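PDB 6JD6: ankyrin repeat domain-containing protein EMB506, chloroplastic from Arabidopsis thaliana, which takes part in the initial differentiation of proplastids during embryo development and is required for correct development of cotyledons and leaf margins. Local coordinates for residues K114-L119 with Q146-K151. Sequence-based numbering, arbitrary orientation.
Sequences KPLQTL and QTALHK. With SO4 (sulfate ion), chain K.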
loop_
_atom_site.group_PDB
_atom_site.type_symbol
_atom_site.label_atom_id
_atom_site.label_comp_id
_atom_site.label_asym_id
_atom_site.label_seq_id
_atom_site.Cartn_x
_atom_site.Cartn_y
_atom_site.Cartn_z
ATOM N N LYS A 114 -1.195 -11.804 -2.482
ATOM C CA LYS A 114 -2.224 -12.079 -3.473
ATOM C C LYS A 114 -1.764 -11.533 -4.820
ATOM O O LYS A 114 -1.368 -10.370 -4.915
ATOM C CB LYS A 114 -3.538 -11.418 -3.053
ATOM C CG LYS A 114 -4.359 -12.227 -2.056
ATOM C CD LYS A 114 -5.533 -12.890 -2.763
ATOM C CE LYS A 114 -6.334 -13.772 -1.831
ATOM N NZ LYS A 114 -5.497 -14.873 -1.278
ATOM N N PRO A 115 -1.809 -12.375 -5.866
ATOM C CA PRO A 115 -1.289 -12.034 -7.197
ATOM C C PRO A 115 -1.851 -10.724 -7.745
ATOM O O PRO A 115 -1.075 -9.889 -8.201
ATOM C CB PRO A 115 -1.745 -13.209 -8.067
ATOM C CG PRO A 115 -1.892 -14.342 -7.121
ATOM C CD PRO A 115 -2.354 -13.743 -5.820
ATOM N N LEU A 116 -3.169 -10.543 -7.694
ATOM C CA LEU A 116 -3.777 -9.304 -8.178
ATOM C C LEU A 116 -3.246 -8.083 -7.433
ATOM O O LEU A 116 -2.999 -7.038 -8.036
ATOM C CB LEU A 116 -5.299 -9.352 -8.057
ATOM C CG LEU A 116 -6.101 -9.840 -9.262
ATOM C CD1 LEU A 116 -7.587 -9.559 -9.043
ATOM C CD2 LEU A 116 -5.603 -9.208 -10.557
ATOM N N GLN A 117 -3.076 -8.221 -6.123
ATOM C CA GLN A 117 -2.559 -7.132 -5.305
ATOM C C GLN A 117 -1.117 -6.814 -5.683
ATOM O O GLN A 117 -0.767 -5.655 -5.903
ATOM C CB GLN A 117 -2.644 -7.484 -3.819
ATOM C CG GLN A 117 -4.059 -7.577 -3.263
ATOM C CD GLN A 117 -4.070 -7.682 -1.744
ATOM O OE1 GLN A 117 -3.055 -7.437 -1.088
ATOM N NE2 GLN A 117 -5.217 -8.047 -1.179
ATOM N N THR A 118 -0.289 -7.851 -5.764
ATOM C CA THR A 118 1.123 -7.682 -6.098
ATOM C C THR A 118 1.296 -7.097 -7.496
ATOM O O THR A 118 2.090 -6.176 -7.702
ATOM C CB THR A 118 1.891 -9.017 -5.989
ATOM O OG1 THR A 118 1.871 -9.472 -4.626
ATOM C CG2 THR A 118 3.329 -8.849 -6.437
ATOM N N LEU A 119 0.539 -7.626 -8.455
ATOM C CA LEU A 119 0.609 -7.134 -9.824
ATOM C C LEU A 119 0.146 -5.679 -9.898
ATOM O O LEU A 119 0.701 -4.877 -10.650
ATOM C CB LEU A 119 -0.214 -8.019 -10.761
ATOM C CG LEU A 119 0.316 -9.443 -10.975
ATOM C CD1 LEU A 119 -0.678 -10.275 -11.776
ATOM C CD2 LEU A 119 1.690 -9.436 -11.652
ATOM N N GLN A 146 -9.693 -7.263 1.837
ATOM C CA GLN A 146 -9.295 -6.235 0.882
ATOM C C GLN A 146 -9.212 -6.801 -0.528
ATOM O O GLN A 146 -8.761 -7.930 -0.730
ATOM C CB GLN A 146 -7.944 -5.626 1.262
ATOM C CG GLN A 146 -7.961 -4.806 2.547
ATOM C CD GLN A 146 -6.647 -4.085 2.793
ATOM O OE1 GLN A 146 -5.591 -4.521 2.333
ATOM N NE2 GLN A 146 -6.707 -2.974 3.515
ATOM N N THR A 147 -9.642 -6.008 -1.503
ATOM C CA THR A 147 -9.527 -6.394 -2.899
ATOM C C THR A 147 -8.298 -5.726 -3.497
ATOM O O THR A 147 -7.618 -4.944 -2.830
ATOM C CB THR A 147 -10.758 -5.955 -3.710
ATOM O OG1 THR A 147 -10.781 -4.525 -3.800
ATOM C CG2 THR A 147 -12.040 -6.441 -3.047
ATOM N N ALA A 148 -8.023 -6.034 -4.758
ATOM C CA ALA A 148 -6.932 -5.397 -5.480
ATOM C C ALA A 148 -7.120 -3.882 -5.546
ATOM O O ALA A 148 -6.143 -3.132 -5.544
ATOM C CB ALA A 148 -6.817 -5.977 -6.876
ATOM N N LEU A 149 -8.373 -3.436 -5.615
ATOM C CA LEU A 149 -8.668 -2.004 -5.641
ATOM C C LEU A 149 -8.213 -1.318 -4.350
ATOM O O LEU A 149 -7.551 -0.283 -4.399
ATOM C CB LEU A 149 -10.161 -1.750 -5.883
ATOM C CG LEU A 149 -10.596 -0.283 -5.930
ATOM C CD1 LEU A 149 -9.902 0.450 -7.075
ATOM C CD2 LEU A 149 -12.116 -0.155 -6.053
ATOM N N HIS A 150 -8.578 -1.892 -3.206
ATOM C CA HIS A 150 -8.129 -1.381 -1.910
ATOM C C HIS A 150 -6.613 -1.212 -1.899
ATOM O O HIS A 150 -6.097 -0.157 -1.537
ATOM C CB HIS A 150 -8.500 -2.342 -0.780
ATOM C CG HIS A 150 -9.943 -2.300 -0.377
ATOM N ND1 HIS A 150 -10.806 -3.351 -0.598
ATOM C CD2 HIS A 150 -10.663 -1.353 0.272
ATOM C CE1 HIS A 150 -11.999 -3.047 -0.119
ATOM N NE2 HIS A 150 -11.939 -1.840 0.415
ATOM N N LYS A 151 -5.907 -2.265 -2.304
ATOM C CA LYS A 151 -4.448 -2.270 -2.266
ATOM C C LYS A 151 -3.833 -1.279 -3.235
ATOM O O LYS A 151 -2.858 -0.600 -2.903
ATOM C CB LYS A 151 -3.900 -3.666 -2.542
ATOM C CG LYS A 151 -3.465 -4.373 -1.297
ATOM C CD LYS A 151 -2.394 -3.584 -0.569
ATOM C CE LYS A 151 -2.290 -4.061 0.861
ATOM N NZ LYS A 151 -2.093 -5.531 0.898
HETATM S S SO4 K . -3.846 -1.496 6.221
HETATM O O1 SO4 K . -4.146 -0.071 6.349
HETATM O O2 SO4 K . -4.989 -2.189 5.633
HETATM O O3 SO4 K . -2.685 -1.676 5.353
HETATM O O4 SO4 K . -3.565 -2.054 7.543
HETATM O O HOH W 1 -7.131 -9.226 -2.774
#
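Q117 of helix 115-121 meets K151 of helix 148-154 and makes the polar part of this contact. K151 NZ gives a 2.9 Å hydrogen bond to Q117 OE1, arriving from above the carbonyl plane, well off the lone pairs. K151 bends at chi2 (-59°) and chi4 (53°), which curls its amine back onto the amide while its CG lies 3.4 Å from Q117 CD. At the other end of the amide, Q117 NE2 donates to D142 and, at 2.8 Å, to a water that also bonds Q146 O. Glutamine suits the place because its amide both accepts and donates; a leucine here would probably leave K151 NZ and D142 without this partner and the water less firmly held. The apolar packing is small: L116 CB meets A148 CB at 3.9 Å, and alanine's short side chain lets the backbones approach, with Q117 CA and A148 CA 4.7 Å apart. Within 146-151, T147 N donates nearly straight (174°) to H150 ND1 in the ring plane, and T147 OG1 weakly caps L149 N and H150 N. This capping box belongs to the TPLH motif of ankyrin repeats, here TALH (T147 to H150), which opens the repeat's first helix, stacked side by side with its counterpart in the preceding repeat.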